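Local coordinates for DNA repair protein XRCC1 (Mus musculus, PDB 3PC6) that serves as a scaffold in DNA single-strand break repair, assembling repair complexes and binding poly-ADP-ribose chains, the fragment here being its second BRCT domain, at residues Gly10-Asp22 and Phe48-Glu60. Sequence-based numbering, arbitrary orientation.
Sequences GKHFFLYGEFPGD and FVITAQEWDPNFE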
loop_
_atom_site.group_PDB
_atom_site.type_symbol
_atom_site.label_atom_id
_atom_site.label_comp_id
_atom_site.label_asym_id
_atom_site.label_seq_id
_atom_site.Cartn_x
_atom_site.Cartn_y
_atom_site.Cartn_z
ATOM N N GLY B 10 -2.252 -9.290 10.447
ATOM C CA GLY B 10 -1.294 -9.589 11.501
ATOM C C GLY B 10 0.097 -10.001 11.029
ATOM O O GLY B 10 0.980 -10.251 11.842
ATOM N N LYS B 11 0.303 -10.069 9.719
ATOM C CA LYS B 11 1.599 -10.486 9.177
ATOM C C LYS B 11 2.416 -9.288 8.682
ATOM O O LYS B 11 1.891 -8.437 7.977
ATOM C CB LYS B 11 1.390 -11.480 8.038
ATOM C CG LYS B 11 0.671 -12.751 8.469
ATOM C CD LYS B 11 0.817 -13.844 7.431
ATOM C CE LYS B 11 0.014 -15.071 7.824
ATOM N NZ LYS B 11 0.191 -15.413 9.258
ATOM N N HIS B 12 3.696 -9.241 9.043
ATOM C CA HIS B 12 4.564 -8.123 8.674
ATOM C C HIS B 12 5.596 -8.504 7.622
ATOM O O HIS B 12 6.282 -9.517 7.765
ATOM C CB HIS B 12 5.257 -7.574 9.915
ATOM C CG HIS B 12 4.302 -7.068 10.949
ATOM N ND1 HIS B 12 4.031 -5.727 11.120
ATOM C CD2 HIS B 12 3.529 -7.725 11.847
ATOM C CE1 HIS B 12 3.143 -5.578 12.086
ATOM N NE2 HIS B 12 2.821 -6.775 12.544
ATOM N N PHE B 13 5.690 -7.691 6.567
ATOM C CA PHE B 13 6.550 -7.986 5.424
ATOM C C PHE B 13 7.612 -6.910 5.251
ATOM O O PHE B 13 7.355 -5.729 5.496
ATOM C CB PHE B 13 5.724 -8.047 4.127
ATOM C CG PHE B 13 4.608 -9.063 4.150
ATOM C CD1 PHE B 13 3.474 -8.857 4.929
ATOM C CD2 PHE B 13 4.682 -10.199 3.367
ATOM C CE1 PHE B 13 2.441 -9.788 4.945
ATOM C CE2 PHE B 13 3.664 -11.134 3.378
ATOM C CZ PHE B 13 2.535 -10.928 4.168
ATOM N N PHE B 14 8.798 -7.324 4.824
ATOM C CA PHE B 14 9.834 -6.413 4.359
ATOM C C PHE B 14 10.167 -6.788 2.912
ATOM O O PHE B 14 10.461 -7.944 2.619
ATOM C CB PHE B 14 11.080 -6.534 5.232
ATOM C CG PHE B 14 12.212 -5.656 4.795
ATOM C CD1 PHE B 14 12.266 -4.326 5.179
ATOM C CD2 PHE B 14 13.240 -6.167 4.013
ATOM C CE1 PHE B 14 13.324 -3.515 4.777
ATOM C CE2 PHE B 14 14.294 -5.368 3.604
ATOM C CZ PHE B 14 14.332 -4.034 3.984
ATOM N N LEU B 15 10.089 -5.827 2.000
ATOM C CA LEU B 15 10.399 -6.110 0.603
ATOM C C LEU B 15 11.883 -5.840 0.379
ATOM O O LEU B 15 12.358 -4.703 0.454
ATOM C CB LEU B 15 9.512 -5.276 -0.345
ATOM C CG LEU B 15 7.994 -5.476 -0.149
ATOM C CD1 LEU B 15 7.185 -4.651 -1.174
ATOM C CD2 LEU B 15 7.585 -6.948 -0.216
ATOM N N TYR B 16 12.634 -6.900 0.144
ATOM C CA TYR B 16 14.079 -6.756 0.039
ATOM C C TYR B 16 14.486 -6.487 -1.404
ATOM O O TYR B 16 14.173 -7.265 -2.294
ATOM C CB TYR B 16 14.767 -8.013 0.572
ATOM C CG TYR B 16 16.254 -8.048 0.306
ATOM C CD1 TYR B 16 17.162 -7.625 1.264
ATOM C CD2 TYR B 16 16.744 -8.493 -0.914
ATOM C CE1 TYR B 16 18.529 -7.651 1.013
ATOM C CE2 TYR B 16 18.109 -8.518 -1.180
ATOM C CZ TYR B 16 18.994 -8.099 -0.214
ATOM O OH TYR B 16 20.346 -8.130 -0.480
ATOM N N GLY B 17 15.161 -5.365 -1.630
ATOM C CA GLY B 17 15.806 -5.108 -2.901
ATOM C C GLY B 17 14.913 -4.811 -4.081
ATOM O O GLY B 17 13.778 -4.325 -3.936
ATOM N N GLU B 18 15.435 -5.123 -5.269
ATOM C CA GLU B 18 14.797 -4.753 -6.522
ATOM C C GLU B 18 13.990 -5.877 -7.161
ATOM O O GLU B 18 14.307 -7.062 -7.021
ATOM C CB GLU B 18 15.844 -4.222 -7.505
ATOM C CG GLU B 18 16.533 -2.966 -7.008
ATOM C CD GLU B 18 17.541 -2.416 -7.999
ATOM O OE1 GLU B 18 18.169 -3.221 -8.721
ATOM O OE2 GLU B 18 17.709 -1.178 -8.046
ATOM N N PHE B 19 12.932 -5.473 -7.845
ATOM C CA PHE B 19 12.025 -6.363 -8.537
ATOM C C PHE B 19 11.826 -5.804 -9.942
ATOM O O PHE B 19 11.930 -4.591 -10.154
ATOM C CB PHE B 19 10.688 -6.435 -7.792
ATOM C CG PHE B 19 10.811 -6.973 -6.385
ATOM C CD1 PHE B 19 11.097 -6.125 -5.330
ATOM C CD2 PHE B 19 10.673 -8.332 -6.134
ATOM C CE1 PHE B 19 11.238 -6.624 -4.030
ATOM C CE2 PHE B 19 10.807 -8.836 -4.851
ATOM C CZ PHE B 19 11.092 -7.980 -3.798
ATOM N N PRO B 20 11.542 -6.684 -10.911
ATOM C CA PRO B 20 11.455 -6.229 -12.305
ATOM C C PRO B 20 10.221 -5.368 -12.608
ATOM O O PRO B 20 9.118 -5.621 -12.106
ATOM C CB PRO B 20 11.417 -7.537 -13.106
ATOM C CG PRO B 20 10.955 -8.574 -12.151
ATOM C CD PRO B 20 11.431 -8.149 -10.788
ATOM N N GLY B 21 10.428 -4.344 -13.434
ATOM C CA GLY B 21 9.350 -3.473 -13.870
ATOM C C GLY B 21 8.612 -2.828 -12.715
ATOM O O GLY B 21 9.224 -2.199 -11.849
ATOM N N ASP B 22 7.295 -3.001 -12.693
ATOM C CA ASP B 22 6.463 -2.433 -11.639
ATOM C C ASP B 22 6.072 -3.476 -10.588
ATOM O O ASP B 22 5.073 -3.320 -9.885
ATOM C CB ASP B 22 5.208 -1.788 -12.243
ATOM N N PHE B 48 8.302 -11.790 7.375
ATOM C CA PHE B 48 8.575 -12.279 6.026
ATOM C C PHE B 48 9.425 -11.294 5.234
ATOM O O PHE B 48 9.054 -10.140 5.065
ATOM C CB PHE B 48 7.271 -12.547 5.263
ATOM C CG PHE B 48 6.379 -13.517 5.960
ATOM C CD1 PHE B 48 5.371 -13.070 6.795
ATOM C CD2 PHE B 48 6.600 -14.888 5.842
ATOM C CE1 PHE B 48 4.564 -13.973 7.483
ATOM C CE2 PHE B 48 5.792 -15.803 6.524
ATOM C CZ PHE B 48 4.778 -15.343 7.350
ATOM N N VAL B 49 10.567 -11.775 4.767
ATOM C CA VAL B 49 11.444 -11.024 3.869
ATOM C C VAL B 49 11.206 -11.542 2.452
ATOM O O VAL B 49 11.466 -12.718 2.159
ATOM C CB VAL B 49 12.912 -11.231 4.274
ATOM C CG1 VAL B 49 13.860 -10.553 3.284
ATOM C CG2 VAL B 49 13.134 -10.713 5.696
ATOM N N ILE B 50 10.667 -10.684 1.592
ATOM C CA ILE B 50 10.366 -11.058 0.213
ATOM C C ILE B 50 11.513 -10.625 -0.679
ATOM O O ILE B 50 11.896 -9.458 -0.671
ATOM C CB ILE B 50 9.075 -10.394 -0.294
ATOM C CG1 ILE B 50 7.924 -10.615 0.694
ATOM C CG2 ILE B 50 8.742 -10.883 -1.700
ATOM C CD1 ILE B 50 7.576 -12.085 0.986
ATOM N N THR B 51 12.076 -11.568 -1.429
ATOM C CA THR B 51 13.248 -11.283 -2.253
ATOM C C THR B 51 13.245 -12.044 -3.579
ATOM O O THR B 51 12.935 -13.231 -3.616
ATOM C CB THR B 51 14.559 -11.596 -1.500
ATOM O OG1 THR B 51 15.670 -11.484 -2.399
ATOM C CG2 THR B 51 14.532 -13.005 -0.904
ATOM N N ALA B 52 13.599 -11.352 -4.659
ATOM C CA ALA B 52 13.772 -11.999 -5.962
ATOM C C ALA B 52 15.260 -12.299 -6.254
ATOM O O ALA B 52 15.601 -12.842 -7.308
ATOM C CB ALA B 52 13.180 -11.110 -7.068
ATOM N N GLN B 53 16.125 -11.947 -5.305
ATOM C CA GLN B 53 17.577 -12.001 -5.489
ATOM C C GLN B 53 18.198 -13.280 -4.920
ATOM O O GLN B 53 17.522 -14.065 -4.262
ATOM C CB GLN B 53 18.222 -10.789 -4.802
ATOM C CG GLN B 53 17.555 -9.450 -5.124
ATOM C CD GLN B 53 17.885 -8.936 -6.514
ATOM O OE1 GLN B 53 17.005 -8.475 -7.246
ATOM N NE2 GLN B 53 19.158 -9.006 -6.885
ATOM N N GLU B 54 19.491 -13.479 -5.178
ATOM C CA GLU B 54 20.246 -14.552 -4.537
ATOM C C GLU B 54 20.269 -14.294 -3.031
ATOM O O GLU B 54 20.194 -13.144 -2.602
ATOM C CB GLU B 54 21.688 -14.598 -5.077
ATOM N N TRP B 55 20.355 -15.356 -2.239
ATOM C CA TRP B 55 20.522 -15.232 -0.795
ATOM C C TRP B 55 21.567 -14.170 -0.486
ATOM O O TRP B 55 22.638 -14.145 -1.092
ATOM C CB TRP B 55 20.973 -16.570 -0.191
ATOM C CG TRP B 55 21.128 -16.551 1.309
ATOM C CD1 TRP B 55 22.278 -16.337 2.016
ATOM C CD2 TRP B 55 20.096 -16.764 2.279
ATOM N NE1 TRP B 55 22.024 -16.409 3.366
ATOM C CE2 TRP B 55 20.690 -16.662 3.552
ATOM C CE3 TRP B 55 18.725 -17.025 2.195
ATOM C CZ2 TRP B 55 19.962 -16.813 4.728
ATOM C CZ3 TRP B 55 18.009 -17.181 3.368
ATOM C CH2 TRP B 55 18.630 -17.073 4.616
ATOM N N ASP B 56 21.245 -13.287 0.451
ATOM C CA ASP B 56 22.187 -12.277 0.921
ATOM C C ASP B 56 22.827 -12.787 2.207
ATOM O O ASP B 56 22.126 -13.073 3.178
ATOM C CB ASP B 56 21.440 -10.960 1.171
ATOM C CG ASP B 56 22.365 -9.820 1.598
ATOM O OD1 ASP B 56 23.479 -10.092 2.098
ATOM O OD2 ASP B 56 21.959 -8.648 1.449
ATOM N N PRO B 57 24.166 -12.910 2.220
ATOM C CA PRO B 57 24.865 -13.407 3.410
ATOM C C PRO B 57 24.560 -12.596 4.667
ATOM O O PRO B 57 24.693 -13.119 5.771
ATOM C CB PRO B 57 26.352 -13.279 3.034
ATOM C CG PRO B 57 26.377 -13.319 1.554
ATOM C CD PRO B 57 25.086 -12.680 1.088
ATOM N N ASN B 58 24.169 -11.336 4.501
ATOM C CA ASN B 58 23.817 -10.497 5.643
ATOM C C ASN B 58 22.511 -10.918 6.318
ATOM O O ASN B 58 22.217 -10.485 7.433
ATOM C CB ASN B 58 23.746 -9.024 5.234
ATOM C CG ASN B 58 25.095 -8.473 4.811
ATOM O OD1 ASN B 58 26.140 -9.022 5.159
ATOM N ND2 ASN B 58 25.078 -7.385 4.054
ATOM N N PHE B 59 21.730 -11.759 5.643
ATOM C CA PHE B 59 20.502 -12.293 6.229
ATOM C C PHE B 59 20.868 -13.065 7.506
ATOM O O PHE B 59 20.060 -13.197 8.423
ATOM C CB PHE B 59 19.770 -13.231 5.265
ATOM C CG PHE B 59 19.059 -12.533 4.137
ATOM C CD1 PHE B 59 18.763 -11.174 4.202
ATOM C CD2 PHE B 59 18.657 -13.255 3.015
ATOM C CE1 PHE B 59 18.098 -10.547 3.153
ATOM C CE2 PHE B 59 17.993 -12.643 1.971
ATOM C CZ PHE B 59 17.715 -11.284 2.035
ATOM N N GLU B 60 22.092 -13.574 7.564
ATOM C CA GLU B 60 22.525 -14.291 8.753
ATOM C C GLU B 60 22.522 -13.372 9.982
ATOM O O GLU B 60 22.164 -13.799 11.077
ATOM C CB GLU B 60 23.895 -14.953 8.560
ATOM C CG GLU B 60 24.236 -15.894 9.717
ATOM C CD GLU B 60 25.537 -16.662 9.529
ATOM O OE1 GLU B 60 26.120 -16.619 8.421
ATOM O OE2 GLU B 60 25.972 -17.318 10.501
HETATM O O HOH W 1 14.575 -8.591 -4.541
#
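Phe14 and Tyr16 donate backbone N-H groups to the carbonyls of Phe48 and Ile50 while the carbonyls of His12 and Phe14 accept from Phe48 and Ile50, a parallel ladder whose strand axes cross at -26°, 4.7 Å apart at closest approach. Phe13, Leu15, Phe48 and Ile50 share one face of the sheet, where Leu15 CD2 lies 3.8 Å from Ile50 CB and the rings of Phe13 and Phe48 lie obliquely side by side; helix 23-33 packs over Phe13 and Leu15. The pair illustrates how a BRCT domain is built: 12-16 and 48-51 are the central strands of its four-stranded parallel sheet. On the other face, Tyr16 carries its CG anti to the backbone N (chi1 171°), which sends the ring past Thr51 to Asp56 and Phe59. The edge of Phe59 meets its face, with Phe59 CZ 3.7 Å above the centre of the Tyr16 ring, and Tyr16 OH donates to Asp56 OD2 at 2.6 Å, on its anti side, 25° out of the carboxylate plane. Asp56 OD1 accepts from Asn58 N at 2.8 Å, a capping bond ahead of helix 59-65. A leucine in place of Tyr16 would probably leave Asp56 OD2 without this donor and Phe59 without the aromatic face its edge meets. One water donates to the carbonyls of Tyr16 and Glu18 and accepts from Ala52 N, while Phe19 CD2 rests 3.9 Å from Ala52 CB.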